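Local coordinates for protein glucanase (Klebsiella pneumoniae, PDB 5GY3) that probably hydrolyses internal beta-1,4-glucosidic linkages of cellulose and related beta-glucans, as a family 8 endoglucanase, at residues A85-T90 against A218-L223; M214-I219 against D292-S297; S27-Q32 against T90-A95; P156-F161 against R171-D176. All coordinates share one frame; numbering follows the deposited sequence.

Interaction 1. Residues A85-T90 against A218-L223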
# COMPACT_ATOMS: atom_id res chain seq x y z
N ALA A 85 -8.95 6.41 1.50
CA ALA A 85 -8.03 5.76 0.58
C ALA A 85 -7.99 4.30 1.00
O ALA A 85 -7.54 3.98 2.11
CB ALA A 85 -6.64 6.40 0.60
N SER A 86 -8.48 3.41 0.14
CA SER A 86 -8.75 2.05 0.57
C SER A 86 -7.48 1.30 0.97
O SER A 86 -7.55 0.38 1.79
CB SER A 86 -9.51 1.29 -0.52
OG SER A 86 -10.71 1.97 -0.80
N ASP A 87 -6.33 1.65 0.39
CA ASP A 87 -5.11 0.98 0.84
C ASP A 87 -4.76 1.41 2.26
O ASP A 87 -4.29 0.59 3.05
CB ASP A 87 -3.94 1.20 -0.13
CG ASP A 87 -3.49 2.65 -0.25
OD1 ASP A 87 -4.29 3.59 -0.06
OD2 ASP A 87 -2.28 2.84 -0.59
N GLY A 88 -4.98 2.68 2.60
CA GLY A 88 -4.71 3.11 3.96
C GLY A 88 -5.61 2.42 4.97
O GLY A 88 -5.14 1.93 6.00
N ASP A 89 -6.92 2.38 4.69
CA ASP A 89 -7.85 1.65 5.56
C ASP A 89 -7.42 0.20 5.73
O ASP A 89 -7.51 -0.36 6.83
CB ASP A 89 -9.27 1.64 4.99
CG ASP A 89 -9.82 3.02 4.64
OD1 ASP A 89 -9.61 3.99 5.40
OD2 ASP A 89 -10.51 3.11 3.60
N THR A 90 -7.00 -0.43 4.63
CA THR A 90 -6.57 -1.82 4.68
C THR A 90 -5.34 -1.99 5.57
O THR A 90 -5.28 -2.92 6.39
CB THR A 90 -6.26 -2.31 3.26
OG1 THR A 90 -7.45 -2.29 2.47
CG2 THR A 90 -5.66 -3.70 3.27
N ALA A 218 2.75 2.18 -8.18
CA ALA A 218 2.80 0.85 -8.77
C ALA A 218 3.96 0.02 -8.25
O ALA A 218 3.85 -1.22 -8.20
CB ALA A 218 2.87 0.97 -10.29
N ILE A 219 5.07 0.66 -7.87
CA ILE A 219 6.24 -0.06 -7.38
C ILE A 219 5.92 -0.87 -6.12
O ILE A 219 6.64 -1.81 -5.79
CB ILE A 219 7.39 0.93 -7.15
CG1 ILE A 219 8.72 0.19 -6.94
CG2 ILE A 219 7.10 1.83 -5.95
CD1 ILE A 219 9.07 -0.74 -8.08
N ARG A 220 4.83 -0.55 -5.41
CA ARG A 220 4.45 -1.37 -4.26
C ARG A 220 3.87 -2.72 -4.67
O ARG A 220 3.79 -3.62 -3.82
CB ARG A 220 3.44 -0.62 -3.39
CG ARG A 220 4.08 0.53 -2.64
CD ARG A 220 3.14 1.12 -1.60
NE ARG A 220 1.86 1.50 -2.21
CZ ARG A 220 1.55 2.74 -2.59
NH1 ARG A 220 2.44 3.71 -2.43
NH2 ARG A 220 0.36 2.99 -3.12
N ILE A 221 3.47 -2.88 -5.93
CA ILE A 221 2.86 -4.15 -6.36
C ILE A 221 3.81 -5.32 -6.19
O ILE A 221 3.41 -6.34 -5.59
CB ILE A 221 2.33 -4.00 -7.80
CG1 ILE A 221 1.23 -2.94 -7.85
CG2 ILE A 221 1.83 -5.36 -8.38
CD1 ILE A 221 0.81 -2.51 -9.28
N PRO A 222 5.06 -5.28 -6.67
CA PRO A 222 5.96 -6.41 -6.42
C PRO A 222 6.29 -6.60 -4.96
O PRO A 222 6.53 -7.74 -4.52
CB PRO A 222 7.20 -6.07 -7.25
CG PRO A 222 7.13 -4.58 -7.46
CD PRO A 222 5.67 -4.28 -7.57
N LEU A 223 6.30 -5.52 -4.18
CA LEU A 223 6.41 -5.67 -2.73
C LEU A 223 5.27 -6.52 -2.19
O LEU A 223 5.49 -7.50 -1.49
CB LEU A 223 6.43 -4.30 -2.06
CG LEU A 223 6.20 -4.26 -0.55
CD1 LEU A 223 7.33 -4.97 0.22
CD2 LEU A 223 6.10 -2.81 -0.10
O HOH W 1 -0.80 0.49 -1.11

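Interaction 2. Residues M214-I219 against D292-S297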
# COMPACT_ATOMS: atom_id res chain seq x y z
N MET A 214 4.26 3.49 -14.47
CA MET A 214 4.69 2.69 -13.33
C MET A 214 5.62 3.57 -12.51
O MET A 214 6.77 3.78 -12.89
CB MET A 214 5.42 1.42 -13.80
CG MET A 214 5.45 0.31 -12.74
SD MET A 214 6.42 0.72 -11.31
CE MET A 214 8.02 0.96 -12.09
N SER A 215 5.13 4.08 -11.38
CA SER A 215 5.99 4.94 -10.56
C SER A 215 5.75 4.70 -9.07
O SER A 215 5.84 3.55 -8.61
CB SER A 215 5.78 6.42 -10.92
OG SER A 215 4.48 6.87 -10.62
N PHE A 216 5.50 5.75 -8.29
CA PHE A 216 5.61 5.59 -6.83
C PHE A 216 4.47 4.79 -6.21
O PHE A 216 4.64 4.28 -5.09
CB PHE A 216 5.69 6.96 -6.16
CG PHE A 216 6.89 7.75 -6.57
CD1 PHE A 216 8.15 7.42 -6.09
CD2 PHE A 216 6.77 8.82 -7.44
CE1 PHE A 216 9.27 8.15 -6.47
CE2 PHE A 216 7.88 9.56 -7.83
CZ PHE A 216 9.13 9.22 -7.34
N ASP A 217 3.31 4.69 -6.88
CA ASP A 217 2.27 3.78 -6.41
C ASP A 217 2.56 2.36 -6.87
O ASP A 217 2.65 1.43 -6.05
CB ASP A 217 0.89 4.22 -6.92
CG ASP A 217 0.23 5.29 -6.05
OD1 ASP A 217 0.80 5.66 -4.99
OD2 ASP A 217 -0.86 5.74 -6.42
N ALA A 218 2.75 2.18 -8.18
CA ALA A 218 2.80 0.85 -8.77
C ALA A 218 3.96 0.02 -8.25
O ALA A 218 3.85 -1.22 -8.20
CB ALA A 218 2.87 0.97 -10.29
N ILE A 219 5.07 0.66 -7.87
CA ILE A 219 6.24 -0.06 -7.38
C ILE A 219 5.92 -0.87 -6.12
O ILE A 219 6.64 -1.81 -5.79
CB ILE A 219 7.39 0.93 -7.15
CG1 ILE A 219 8.72 0.19 -6.94
CG2 ILE A 219 7.10 1.83 -5.95
CD1 ILE A 219 9.07 -0.74 -8.08
N ASP A 292 13.78 10.12 2.54
CA ASP A 292 12.57 10.84 2.92
C ASP A 292 11.61 9.85 3.58
O ASP A 292 11.94 8.68 3.77
CB ASP A 292 11.96 11.55 1.71
CG ASP A 292 11.61 10.62 0.53
OD1 ASP A 292 11.73 9.38 0.62
OD2 ASP A 292 11.20 11.16 -0.52
N TYR A 293 10.41 10.33 3.95
CA TYR A 293 9.42 9.46 4.59
C TYR A 293 9.16 8.22 3.75
O TYR A 293 9.13 7.09 4.26
CB TYR A 293 8.08 10.20 4.82
CG TYR A 293 6.88 9.25 4.71
CD1 TYR A 293 6.50 8.43 5.78
CD2 TYR A 293 6.15 9.16 3.53
CE1 TYR A 293 5.42 7.54 5.66
CE2 TYR A 293 5.08 8.27 3.39
CZ TYR A 293 4.71 7.47 4.46
OH TYR A 293 3.65 6.59 4.31
N TYR A 294 8.98 8.43 2.45
CA TYR A 294 8.60 7.36 1.54
C TYR A 294 9.69 6.30 1.45
O TYR A 294 9.40 5.10 1.53
CB TYR A 294 8.33 7.99 0.17
CG TYR A 294 8.00 7.04 -0.92
CD1 TYR A 294 6.70 6.62 -1.13
CD2 TYR A 294 8.98 6.57 -1.77
CE1 TYR A 294 6.40 5.75 -2.15
CE2 TYR A 294 8.69 5.70 -2.78
CZ TYR A 294 7.39 5.29 -2.96
OH TYR A 294 7.11 4.41 -3.99
N SER A 295 10.95 6.72 1.28
CA SER A 295 12.05 5.77 1.17
C SER A 295 12.26 5.04 2.48
O SER A 295 12.42 3.81 2.49
CB SER A 295 13.34 6.50 0.75
OG SER A 295 14.46 5.61 0.73
N ALA A 296 12.24 5.76 3.60
CA ALA A 296 12.41 5.14 4.91
C ALA A 296 11.34 4.08 5.16
O ALA A 296 11.63 3.02 5.72
CB ALA A 296 12.38 6.20 6.00
N SER A 297 10.10 4.37 4.76
CA SER A 297 9.02 3.41 4.96
C SER A 297 9.23 2.15 4.12
O SER A 297 9.13 1.03 4.63
CB SER A 297 7.67 4.06 4.61
OG SER A 297 7.44 5.23 5.37

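Interaction 3. Residues S27-Q32 against T90-A95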
# COMPACT_ATOMS: atom_id res chain seq x y z
N SER A 27 -0.07 14.15 7.01
CA SER A 27 -0.24 12.78 7.45
C SER A 27 -1.34 12.13 6.62
O SER A 27 -2.23 12.80 6.11
CB SER A 27 -0.61 12.71 8.94
OG SER A 27 0.46 13.17 9.74
N HIS A 28 -1.28 10.80 6.50
CA HIS A 28 -2.30 10.12 5.72
C HIS A 28 -2.44 8.69 6.24
O HIS A 28 -1.64 8.21 7.04
CB HIS A 28 -1.98 10.14 4.23
CG HIS A 28 -0.52 9.98 3.91
ND1 HIS A 28 0.18 8.83 4.19
CD2 HIS A 28 0.36 10.84 3.34
CE1 HIS A 28 1.44 8.99 3.80
NE2 HIS A 28 1.57 10.20 3.28
N THR A 29 -3.50 8.02 5.78
CA THR A 29 -3.78 6.70 6.33
C THR A 29 -2.77 5.67 5.86
O THR A 29 -2.49 4.71 6.59
CB THR A 29 -5.21 6.28 5.99
OG1 THR A 29 -5.48 6.48 4.59
CG2 THR A 29 -6.18 7.12 6.79
N GLU A 30 -2.18 5.85 4.67
CA GLU A 30 -1.04 5.03 4.30
C GLU A 30 0.08 5.16 5.33
O GLU A 30 0.65 4.15 5.78
CB GLU A 30 -0.53 5.43 2.90
CG GLU A 30 0.85 4.88 2.60
CD GLU A 30 1.52 5.53 1.40
OE1 GLU A 30 0.96 5.43 0.29
OE2 GLU A 30 2.59 6.15 1.58
N GLY A 31 0.42 6.39 5.71
CA GLY A 31 1.50 6.59 6.66
C GLY A 31 1.19 6.04 8.04
O GLY A 31 2.04 5.39 8.66
N GLN A 32 -0.02 6.29 8.54
CA GLN A 32 -0.41 5.71 9.83
C GLN A 32 -0.40 4.19 9.77
O GLN A 32 0.11 3.53 10.67
CB GLN A 32 -1.79 6.21 10.25
CG GLN A 32 -1.93 7.72 10.36
CD GLN A 32 -0.86 8.35 11.24
OE1 GLN A 32 -0.02 9.10 10.76
NE2 GLN A 32 -0.91 8.05 12.55
N THR A 90 -7.00 -0.43 4.63
CA THR A 90 -6.57 -1.82 4.68
C THR A 90 -5.34 -1.99 5.57
O THR A 90 -5.28 -2.92 6.39
CB THR A 90 -6.26 -2.31 3.26
OG1 THR A 90 -7.45 -2.29 2.47
CG2 THR A 90 -5.66 -3.70 3.27
N LEU A 91 -4.35 -1.11 5.41
CA LEU A 91 -3.11 -1.23 6.17
C LEU A 91 -3.38 -1.08 7.66
O LEU A 91 -2.80 -1.81 8.48
CB LEU A 91 -2.12 -0.16 5.71
CG LEU A 91 -1.60 -0.35 4.29
CD1 LEU A 91 -0.96 0.94 3.79
CD2 LEU A 91 -0.60 -1.50 4.26
N ILE A 92 -4.26 -0.13 8.02
CA ILE A 92 -4.65 0.07 9.41
C ILE A 92 -5.32 -1.19 9.96
O ILE A 92 -4.99 -1.66 11.05
CB ILE A 92 -5.56 1.30 9.54
CG1 ILE A 92 -4.76 2.59 9.26
CG2 ILE A 92 -6.22 1.34 10.92
CD1 ILE A 92 -5.64 3.84 8.91
N ALA A 93 -6.29 -1.74 9.22
CA ALA A 93 -6.99 -2.93 9.70
C ALA A 93 -6.04 -4.11 9.81
O ALA A 93 -6.18 -4.95 10.70
CB ALA A 93 -8.16 -3.27 8.77
N TRP A 94 -5.10 -4.21 8.87
CA TRP A 94 -4.12 -5.30 8.89
C TRP A 94 -3.19 -5.16 10.08
O TRP A 94 -2.91 -6.15 10.78
CB TRP A 94 -3.34 -5.28 7.57
CG TRP A 94 -2.43 -6.43 7.35
CD1 TRP A 94 -2.52 -7.69 7.91
CD2 TRP A 94 -1.30 -6.45 6.49
NE1 TRP A 94 -1.50 -8.48 7.43
CE2 TRP A 94 -0.74 -7.75 6.55
CE3 TRP A 94 -0.70 -5.50 5.65
CZ2 TRP A 94 0.40 -8.11 5.83
CZ3 TRP A 94 0.42 -5.87 4.92
CH2 TRP A 94 0.95 -7.16 5.01
N ALA A 95 -2.70 -3.94 10.34
CA ALA A 95 -1.85 -3.72 11.50
C ALA A 95 -2.57 -4.09 12.80
O ALA A 95 -1.96 -4.68 13.71
CB ALA A 95 -1.39 -2.26 11.53

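Interaction 4. Residues P156-F161 against R171-D176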
# COMPACT_ATOMS: atom_id res chain seq x y z
N PRO A 156 -1.17 -9.54 0.82
CA PRO A 156 -0.91 -10.19 2.11
C PRO A 156 -1.89 -9.78 3.20
O PRO A 156 -2.20 -10.59 4.09
CB PRO A 156 0.53 -9.77 2.44
CG PRO A 156 0.70 -8.46 1.71
CD PRO A 156 -0.05 -8.66 0.42
N ALA A 157 -2.40 -8.55 3.15
CA ALA A 157 -3.45 -8.14 4.08
C ALA A 157 -4.73 -8.91 3.82
O ALA A 157 -5.39 -9.38 4.76
CB ALA A 157 -3.69 -6.64 3.96
N TRP A 158 -5.12 -9.04 2.54
CA TRP A 158 -6.36 -9.75 2.22
C TRP A 158 -6.31 -11.20 2.69
O TRP A 158 -7.32 -11.74 3.16
CB TRP A 158 -6.62 -9.69 0.72
CG TRP A 158 -6.87 -8.30 0.20
CD1 TRP A 158 -6.92 -7.14 0.93
CD2 TRP A 158 -7.10 -7.93 -1.16
NE1 TRP A 158 -7.18 -6.08 0.10
CE2 TRP A 158 -7.29 -6.53 -1.19
CE3 TRP A 158 -7.17 -8.65 -2.36
CZ2 TRP A 158 -7.55 -5.83 -2.37
CZ3 TRP A 158 -7.43 -7.96 -3.54
CH2 TRP A 158 -7.61 -6.56 -3.53
N ARG A 159 -5.15 -11.84 2.56
CA ARG A 159 -5.03 -13.22 3.03
C ARG A 159 -5.20 -13.28 4.54
O ARG A 159 -5.90 -14.15 5.06
CB ARG A 159 -3.68 -13.81 2.59
CG ARG A 159 -3.44 -15.25 3.04
CD ARG A 159 -2.02 -15.46 3.52
NE ARG A 159 -1.46 -14.22 4.11
CZ ARG A 159 -1.32 -14.00 5.41
NH1 ARG A 159 -1.67 -14.95 6.25
NH2 ARG A 159 -0.80 -12.86 5.83
N ALA A 160 -4.59 -12.32 5.26
CA ALA A 160 -4.76 -12.26 6.71
C ALA A 160 -6.22 -12.04 7.09
O ALA A 160 -6.73 -12.67 8.02
CB ALA A 160 -3.89 -11.15 7.30
N PHE A 161 -6.90 -11.13 6.38
CA PHE A 161 -8.32 -10.91 6.66
C PHE A 161 -9.11 -12.21 6.53
O PHE A 161 -9.93 -12.55 7.39
CB PHE A 161 -8.91 -9.87 5.71
CG PHE A 161 -8.29 -8.49 5.80
CD1 PHE A 161 -7.56 -8.10 6.92
CD2 PHE A 161 -8.46 -7.58 4.76
CE1 PHE A 161 -7.00 -6.81 7.00
CE2 PHE A 161 -7.92 -6.30 4.83
CZ PHE A 161 -7.17 -5.92 5.96
N ARG A 171 -11.31 -14.17 0.04
CA ARG A 171 -10.64 -15.07 -0.89
C ARG A 171 -11.04 -14.78 -2.33
O ARG A 171 -10.20 -14.80 -3.23
CB ARG A 171 -10.94 -16.53 -0.52
CG ARG A 171 -10.12 -17.04 0.63
CD ARG A 171 -10.03 -18.56 0.57
NE ARG A 171 -9.29 -19.09 1.70
CZ ARG A 171 -9.23 -20.39 2.00
NH1 ARG A 171 -9.87 -21.27 1.25
NH2 ARG A 171 -8.54 -20.79 3.06
N THR A 172 -12.33 -14.51 -2.56
CA THR A 172 -12.77 -14.14 -3.90
C THR A 172 -12.12 -12.85 -4.36
O THR A 172 -11.70 -12.73 -5.51
CB THR A 172 -14.29 -14.03 -3.93
OG1 THR A 172 -14.86 -15.34 -3.81
CG2 THR A 172 -14.77 -13.37 -5.24
N LEU A 173 -12.04 -11.86 -3.47
CA LEU A 173 -11.40 -10.60 -3.83
C LEU A 173 -9.94 -10.83 -4.20
O LEU A 173 -9.43 -10.27 -5.19
CB LEU A 173 -11.51 -9.58 -2.68
CG LEU A 173 -11.17 -8.13 -3.06
CD1 LEU A 173 -12.29 -7.51 -3.92
CD2 LEU A 173 -10.87 -7.27 -1.84
N GLN A 174 -9.25 -11.68 -3.44
CA GLN A 174 -7.87 -11.99 -3.77
C GLN A 174 -7.76 -12.70 -5.11
O GLN A 174 -6.91 -12.35 -5.94
CB GLN A 174 -7.23 -12.82 -2.66
CG GLN A 174 -5.89 -13.37 -3.07
CD GLN A 174 -4.92 -13.45 -1.92
OE1 GLN A 174 -3.72 -13.23 -2.10
NE2 GLN A 174 -5.44 -13.76 -0.73
N THR A 175 -8.62 -13.69 -5.35
CA THR A 175 -8.63 -14.39 -6.63
C THR A 175 -8.87 -13.42 -7.79
O THR A 175 -8.17 -13.47 -8.81
CB THR A 175 -9.72 -15.46 -6.63
OG1 THR A 175 -9.35 -16.50 -5.71
CG2 THR A 175 -9.90 -16.04 -8.03
N ASP A 176 -9.86 -12.55 -7.64
CA ASP A 176 -10.20 -11.62 -8.71
C ASP A 176 -9.12 -10.57 -8.90
O ASP A 176 -8.87 -10.12 -10.03
CB ASP A 176 -11.56 -10.98 -8.40
CG ASP A 176 -12.74 -11.93 -8.67
OD1 ASP A 176 -12.52 -12.97 -9.31
OD2 ASP A 176 -13.89 -11.62 -8.25
O HOH W 2 -7.61 -13.67 0.54

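Interaction 1. Residues A85-T90 against A218-L223
Asp87 and Arg220 meet through their side-chain ends, their CA atoms standing 11.1 Å apart. The direct link is a long salt bridge, with 3.7 Å between Asp87 OD2 and Arg220 NH2. The oxygen lies well out of the guanidinium plane and the two flat groups are turned 38° against each other, so the attraction is probably one of charges only, with no N-H pointing at the oxygen. A water completes the connection: it donates to Asp87 OD2 at 2.8 Å and accepts a weaker bond from Arg220 NE at 3.1 Å. Arg220 gets there on a chain kinked at chi3 (-54°), which turns the guanidinium toward the carboxylate. Its NH1 also has a weak, long ion pair with Glu30, and its NH2 another with Asp217.

Behind the carboxylate, Gly88 N makes a weak bond to Asp87 OD1. One residue back, Ser86 O takes both Thr90 N and Thr90 OG1, the hydroxyl at 2.8 Å, from opposite faces of the carbonyl plane, while Ser86 OG is tied to Leu134 O. Asp87 thus sits in the first turn of helix 86-103, just past the N-cap residue Ala85. Asp87 is predicted to be the active-site nucleophile, and a cluster of acids and an arginine around helix N-termini is consistent with the catalytic cleft of a family 8 (alpha/alpha)6 barrel.

Interaction 2. Residues M214-I219 against D292-S297
In the first turn of helix 293-307, Tyr294 reaches over to Phe216 and Ile219 in the helically coiled loop that leads into helix 220-228, joining a loop to a helix start. Its hydroxyl does most of the work. Tyr294 OH donates to Phe216 O at 2.7 Å, in the carbonyl plane and on a lone pair, with a C=O...O angle of 118°. Since 216-219 lack the regular helical bonds, this gives a loop carbonyl a partner from a distant part of the chain. The Phe216 side chain stays close to the same ring. It presents its edge to the face of Tyr294 in an offset edge-to-face pair, with centroids 5.5 Å apart and planes at 89°, and the nearest carbons are Phe216 CD1 and Tyr294 CE2 at 3.8 Å. Ile219, itself buried, brings CG2 to 3.2 Å from Tyr294 OH, while its longer branch leads away. Tyr294 extends this far because its CG is anti to the backbone N (chi1 177°).

The helix beneath it is capped by Asp292, whose OD1 accepts from Ser295 N at 2.8 Å. The Tyr294 side chain is about 9 Å, between nearest atoms, from that of Asp87, the predicted nucleophile, so the contact lies near the site without being in it. Asp194 OD1 ties down the loop by accepting from Ser215 N and Ala218 N. Leu270 of helix 268-278 touches both Tyr294 and Ile219, Met242 of helix 236-243 also packs on Ile219, and helix 2-11 lies against Tyr293 and Ala296.

Interaction 3. Residues S27-Q32 against T90-A95
Glu30 and Leu91 bring the two backbones closest, with CA atoms 6.9 Å apart, where the first turn of helix 29-41 runs beside helix 86-103 in nearly the same direction. No hydrogen bond crosses the gap, and the packing is aliphatic. Ile92 pushes its CD1 end against the flank of Thr29, 3.8 Å from Thr29 CB and 3.9 Å from Thr29 CG2, the two side chains meeting at about a right angle. Ile92 CG1 lies anti to the carbonyl carbon (chi1 -69°), and an extended chi2 carries CD1 on to the threonine. Leu91 comes in alongside the backbone instead, its CD1 lying 4.1 Å from both Glu30 O and Glu30 CA.

Two neighbouring helices running the same way are what the inner ring of an (alpha/alpha)6 barrel, the family 8 fold, would give; Trp52 and Thr55 of helix 45-59 also pack on Ile92. The start of helix 29-41 is fixed by His28, its N-cap residue: ND1 accepts from Gly31 N at 2.9 Å, with the donor close to the imidazole plane. On the other side of that ring, NE2 is bonded to Asp20. The Glu30 carboxylate lies beside that of Asp87, the predicted nucleophile, about 4 Å away between nearest atoms, and its OE2 bonds to the hydroxyl of Tyr293.

Interaction 4. Residues P156-F161 against R171-D176
Trp158 and Leu173 carry the apolar part of this contact between two nearly antiparallel helix segments, whose axes approach to 9.3 Å at an angle of 156°. Leu173 CD2 sits over one face of the indole, 3.5 Å from the centroid of the six-membered ring and only 7° off its normal, a well-centred CH-pi contact. Having CG anti to the backbone N (chi1 -166°) sets Leu173 for this approach.

The rim of the indole meets backbone. Trp158 CZ3 lies 3.5 Å from Leu173 O, and Trp158 CE3 is 3.7 Å from Gln174 CA, near the ring plane. The aromatic edge is thus fitted against the opposing helix itself.

Polar groups come in at the side. The amide of Gln174 swings to Arg159, with NE2 3.8 Å from Arg159 CB; a water link from NE2 to Trp158 O is doubtful. The Arg159 guanidinium stays beside its own helix, with a salt bridge from NH1 to Glu163 and a weak bond from NH2 to Pro156 O. Met133 of strand 130-133 packs on both Trp158 and Leu173.

With no direct hydrogen bond between the segments, the pairing probably depends mainly on dispersion and on the fit of the indole, the amide merely lying alongside.

In the fold
From the N terminus, interaction 3 closes the first loop, bringing the start of helix 29-41 to helix 86-103. Before that loop is complete, 85-90 opens interaction 1, so the two cross; they share Thr90 and one helix. Interaction 1 closes far along the chain at helix 220-228, and interaction 4, a local pairing of helices 155-164 and 167-183, is nested inside it. Interaction 2 opens at 214-219, overlapping at Ala218 and Ile219 the segment on which interaction 1 closes, and ties that loop to the C-terminal helix 293-307. Interactions 2 and 4 lie on opposite sides of the chain's centre without touching. Trp94 packs on Pro156, Ala157 and Ala160, joining the helices of interactions 3 and 4.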